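Local coordinates for protein putrescine aminotransferase (Halomonas elongata DSM 2581, PDB 6GWI) that probably transfers amino groups from amines such as putrescine to keto acid acceptors, using pyridoxal-5'-phosphate as its cofactor, at residues 124-129 / 314-319. Numbering follows the deposited sequence.
Sequences VLRMVR and FFHGFT. With PLP (pyridoxal-5'-phosphate), chain C.
Arg126 reaches out from helix 117-134 and grips the backbone and a side chain of residues 314-319 at once. Arg126 NH1 donates to the carbonyl oxygen Phe315 O at 2.9 Å. The same nitrogen, Arg126 NH1, reaches His316 ND1 at 2.9 Å. Neither bond is straight, the N-H...acceptor angle to the imidazole being 132°. With a weak bond from Arg126 NH2, Phe315 O is held by both nitrogens at the guanidinium edge, somewhat tilted from its plane. The imidazole receives NH1 within its own ring plane, although the two flat groups are turned 71° apart. A bend at chi3 (74°), in a chain otherwise extended beyond CG, brings the guanidinium round to both acceptors. Arginine suits the place because its long chain carries several N-H groups, enough for these two acceptors and for Gln169 O of the second subunit, which Arg126 NH2 binds. Beside this polar grip, the Phe314 ring packs against the helix: Met127 CG lies 3.8 Å from Phe314 CE2, the extended methionine chain crossing the phenylalanine at about a right angle, and Arg126 CB meets the ring edge at CZ. His316 CB sits over one face of that ring, toward the rim.

Phe315 centres an inverse gamma turn, closed by a weak bond from His316 N to Phe314 O. In this class III aminotransferase the segment ends in the cofactor site across the subunit interface: Thr319 N and OG1 both bind PLP O1P, while Ser118 and Gly117 of the second subunit hold the same cofactor. Were Arg126 an alanine, Phe315 O and His316 ND1 would probably lose this donor and the imidazole one of its restraints. Histidine offers an acceptor at ND1 while NE2 bonds Thr123, so helix 117-134 engages both ring nitrogens.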
ATOM      1  N   VAL B 124       3.301   9.281   7.074  1.00 19.24           N
ATOM      2  CA  VAL B 124       3.944  10.564   7.346  1.00 21.18           C
ATOM      3  C   VAL B 124       2.899  11.641   7.598  1.00 15.57           C
ATOM      4  O   VAL B 124       2.990  12.407   8.564  1.00 19.00           O
ATOM      5  CB  VAL B 124       4.869  10.949   6.176  1.00 14.83           C
ATOM      6  CG1 VAL B 124       5.201  12.443   6.208  1.00 34.44           C
ATOM      7  CG2 VAL B 124       6.138  10.116   6.206  1.00 21.26           C
ATOM      8  N   LEU B 125       1.908  11.740   6.710  1.00 21.59           N
ATOM      9  CA  LEU B 125       0.948  12.836   6.800  1.00 24.72           C
ATOM     10  C   LEU B 125       0.145  12.760   8.092  1.00 23.85           C
ATOM     11  O   LEU B 125      -0.051  13.775   8.769  1.00 18.90           O
ATOM     12  CB  LEU B 125       0.028  12.825   5.580  1.00 24.03           C
ATOM     13  CG  LEU B 125      -0.974  13.974   5.437  1.00 34.90           C
ATOM     14  CD1 LEU B 125      -0.312  15.325   5.640  1.00 24.09           C
ATOM     15  CD2 LEU B 125      -1.628  13.927   4.067  1.00 31.96           C
ATOM     16  N   ARG B 126      -0.334  11.564   8.451  1.00 17.85           N
ATOM     17  CA  ARG B 126      -1.104  11.430   9.683  1.00 20.68           C
ATOM     18  C   ARG B 126      -0.221  11.630  10.905  1.00 23.45           C
ATOM     19  O   ARG B 126      -0.651  12.230  11.897  1.00 21.63           O
ATOM     20  CB  ARG B 126      -1.795  10.069   9.739  1.00 23.71           C
ATOM     21  CG  ARG B 126      -2.890   9.887   8.704  1.00 21.31           C
ATOM     22  CD  ARG B 126      -3.681   8.606   8.951  1.00 20.63           C
ATOM     23  NE  ARG B 126      -4.581   8.715  10.100  1.00 20.15           N
ATOM     24  CZ  ARG B 126      -5.162   7.677  10.699  1.00 28.85           C
ATOM     25  NH1 ARG B 126      -4.932   6.445  10.270  1.00 19.42           N
ATOM     26  NH2 ARG B 126      -5.971   7.870  11.734  1.00 17.34           N
ATOM     27  N   MET B 127       1.025  11.149  10.850  1.00 13.90           N
ATOM     28  CA  MET B 127       1.938  11.344  11.968  1.00 15.12           C
ATOM     29  C   MET B 127       2.241  12.822  12.175  1.00 15.29           C
ATOM     30  O   MET B 127       2.261  13.310  13.311  1.00 19.57           O
ATOM     31  CB  MET B 127       3.236  10.576  11.733  1.00 15.91           C
ATOM     32  CG  MET B 127       3.186   9.115  12.119  1.00 22.01           C
ATOM     33  SD  MET B 127       4.804   8.357  11.893  1.00 24.53           S
ATOM     34  CE  MET B 127       4.487   6.718  12.538  1.00 22.09           C
ATOM     35  N   VAL B 128       2.480  13.552  11.084  1.00 17.34           N
ATOM     36  CA  VAL B 128       2.828  14.966  11.187  1.00 14.98           C
ATOM     37  C   VAL B 128       1.696  15.746  11.840  1.00 27.48           C
ATOM     38  O   VAL B 128       1.912  16.541  12.762  1.00 21.31           O
ATOM     39  CB  VAL B 128       3.179  15.528   9.798  1.00 17.38           C
ATOM     40  CG1 VAL B 128       3.170  17.052   9.797  1.00 25.56           C
ATOM     41  CG2 VAL B 128       4.538  15.016   9.356  1.00 22.21           C
ATOM     42  N   ARG B 129       0.467  15.516  11.381  1.00 19.76           N
ATOM     43  CA  ARG B 129      -0.667  16.298  11.859  1.00 20.08           C
ATOM     44  C   ARG B 129      -1.114  15.842  13.238  1.00 20.25           C
ATOM     45  O   ARG B 129      -1.524  16.672  14.057  1.00 23.91           O
ATOM     46  CB  ARG B 129      -1.798  16.223  10.827  1.00 21.53           C
ATOM     47  CG  ARG B 129      -1.518  17.139   9.618  1.00 25.44           C
ATOM     48  CD  ARG B 129      -2.409  16.915   8.384  1.00 28.01           C
ATOM     49  NE  ARG B 129      -2.194  17.983   7.398  1.00 22.27           N
ATOM     50  CZ  ARG B 129      -2.862  18.125   6.253  1.00 24.41           C
ATOM     51  NH1 ARG B 129      -3.814  17.268   5.909  1.00 22.10           N
ATOM     52  NH2 ARG B 129      -2.576  19.139   5.447  1.00 23.42           N
ATOM     53  N   PHE B 314      -2.227   4.932  18.352  1.00 21.67           N
ATOM     54  CA  PHE B 314      -2.231   5.541  17.023  1.00 24.54           C
ATOM     55  C   PHE B 314      -3.104   4.661  16.132  1.00 30.40           C
ATOM     56  O   PHE B 314      -2.705   3.551  15.765  1.00 25.97           O
ATOM     57  CB  PHE B 314      -0.799   5.662  16.501  1.00 22.42           C
ATOM     58  CG  PHE B 314      -0.664   6.431  15.212  1.00 33.87           C
ATOM     59  CD1 PHE B 314      -1.441   7.549  14.954  1.00 37.85           C
ATOM     60  CD2 PHE B 314       0.272   6.041  14.265  1.00 29.31           C
ATOM     61  CE1 PHE B 314      -1.299   8.251  13.767  1.00 30.55           C
ATOM     62  CE2 PHE B 314       0.419   6.735  13.083  1.00 24.08           C
ATOM     63  CZ  PHE B 314      -0.366   7.843  12.833  1.00 22.72           C
ATOM     64  N   PHE B 315      -4.303   5.149  15.794  1.00 23.10           N
ATOM     65  CA  PHE B 315      -5.291   4.344  15.065  1.00 19.25           C
ATOM     66  C   PHE B 315      -4.936   4.355  13.578  1.00 24.47           C
ATOM     67  O   PHE B 315      -5.592   4.980  12.740  1.00 20.28           O
ATOM     68  CB  PHE B 315      -6.703   4.861  15.304  1.00 21.83           C
ATOM     69  CG  PHE B 315      -7.207   4.620  16.694  1.00 29.78           C
ATOM     70  CD1 PHE B 315      -7.856   3.440  17.013  1.00 28.04           C
ATOM     71  CD2 PHE B 315      -7.034   5.575  17.681  1.00 33.51           C
ATOM     72  CE1 PHE B 315      -8.320   3.214  18.296  1.00 29.75           C
ATOM     73  CE2 PHE B 315      -7.496   5.358  18.963  1.00 36.22           C
ATOM     74  CZ  PHE B 315      -8.141   4.173  19.272  1.00 28.39           C
ATOM     75  N   HIS B 316      -3.882   3.612  13.262  1.00 20.07           N
ATOM     76  CA  HIS B 316      -3.271   3.659  11.945  1.00 26.52           C
ATOM     77  C   HIS B 316      -2.498   2.369  11.716  1.00 24.05           C
ATOM     78  O   HIS B 316      -1.892   1.832  12.645  1.00 18.92           O
ATOM     79  CB  HIS B 316      -2.328   4.860  11.817  1.00 24.38           C
ATOM     80  CG  HIS B 316      -1.677   4.961  10.477  1.00 24.37           C
ATOM     81  ND1 HIS B 316      -2.333   5.454   9.371  1.00 21.17           N
ATOM     82  CD2 HIS B 316      -0.440   4.607  10.054  1.00 21.28           C
ATOM     83  CE1 HIS B 316      -1.526   5.412   8.328  1.00 18.55           C
ATOM     84  NE2 HIS B 316      -0.373   4.898   8.713  1.00 17.60           N
ATOM     85  N   GLY B 317      -2.533   1.880  10.489  1.00 17.74           N
ATOM     86  CA  GLY B 317      -1.696   0.756  10.109  1.00 24.54           C
ATOM     87  C   GLY B 317      -2.369  -0.112   9.071  1.00 20.87           C
ATOM     88  O   GLY B 317      -3.534   0.068   8.724  1.00 23.65           O
ATOM     89  N   PHE B 318      -1.599  -1.080   8.573  1.00 21.64           N
ATOM     90  CA  PHE B 318      -2.015  -1.905   7.447  1.00 19.70           C
ATOM     91  C   PHE B 318      -1.854  -3.382   7.771  1.00 17.94           C
ATOM     92  O   PHE B 318      -0.903  -3.786   8.446  1.00 19.15           O
ATOM     93  CB  PHE B 318      -1.204  -1.533   6.200  1.00 25.10           C
ATOM     94  CG  PHE B 318      -1.205  -0.056   5.911  1.00 22.55           C
ATOM     95  CD1 PHE B 318      -2.232   0.523   5.180  1.00 22.29           C
ATOM     96  CD2 PHE B 318      -0.201   0.759   6.408  1.00 18.22           C
ATOM     97  CE1 PHE B 318      -2.239   1.887   4.931  1.00 23.22           C
ATOM     98  CE2 PHE B 318      -0.208   2.123   6.166  1.00 19.10           C
ATOM     99  CZ  PHE B 318      -1.225   2.684   5.426  1.00 20.51           C
ATOM    100  N   THR B 319      -2.796  -4.181   7.268  1.00 17.98           N
ATOM    101  CA  THR B 319      -2.792  -5.628   7.443  1.00 17.53           C
ATOM    102  C   THR B 319      -1.401  -6.209   7.218  1.00 22.95           C
ATOM    103  O   THR B 319      -0.935  -7.045   7.999  1.00 20.21           O
ATOM    104  CB  THR B 319      -3.806  -6.267   6.483  1.00 21.96           C
ATOM    105  OG1 THR B 319      -5.131  -5.824   6.807  1.00 21.69           O
ATOM    106  CG2 THR B 319      -3.757  -7.774   6.568  1.00 20.46           C
TER
HETATM  107  N1  PLP C 501     -11.343  -2.640   3.592  1.00 15.50           N
HETATM  108  C2  PLP C 501     -11.784  -3.576   4.502  1.00 23.72           C
HETATM  109  C2A PLP C 501     -13.233  -3.972   4.495  1.00 15.75           C
HETATM  110  C3  PLP C 501     -10.887  -4.141   5.410  1.00 28.11           C
HETATM  111  O3  PLP C 501     -11.341  -5.068   6.313  1.00 29.36           O
HETATM  112  C4  PLP C 501      -9.539  -3.768   5.402  1.00 24.14           C
HETATM  113  C4A PLP C 501      -8.515  -4.714   5.969  1.00 27.24           C
HETATM  114  C5  PLP C 501      -9.116  -2.817   4.475  1.00 20.05           C
HETATM  115  C6  PLP C 501     -10.016  -2.260   3.575  1.00 18.81           C
HETATM  116  C5A PLP C 501      -7.673  -2.370   4.431  1.00 26.88           C
HETATM  117  O4P PLP C 501      -6.820  -3.344   3.871  1.00 21.44           O
HETATM  118  P   PLP C 501      -5.240  -3.239   4.176  1.00 19.76           P
HETATM  119  O1P PLP C 501      -5.026  -3.419   5.664  1.00 18.58           O
HETATM  120  O2P PLP C 501      -4.744  -1.873   3.745  1.00 15.87           O
HETATM  121  O3P PLP C 501      -4.520  -4.335   3.418  1.00 18.78           O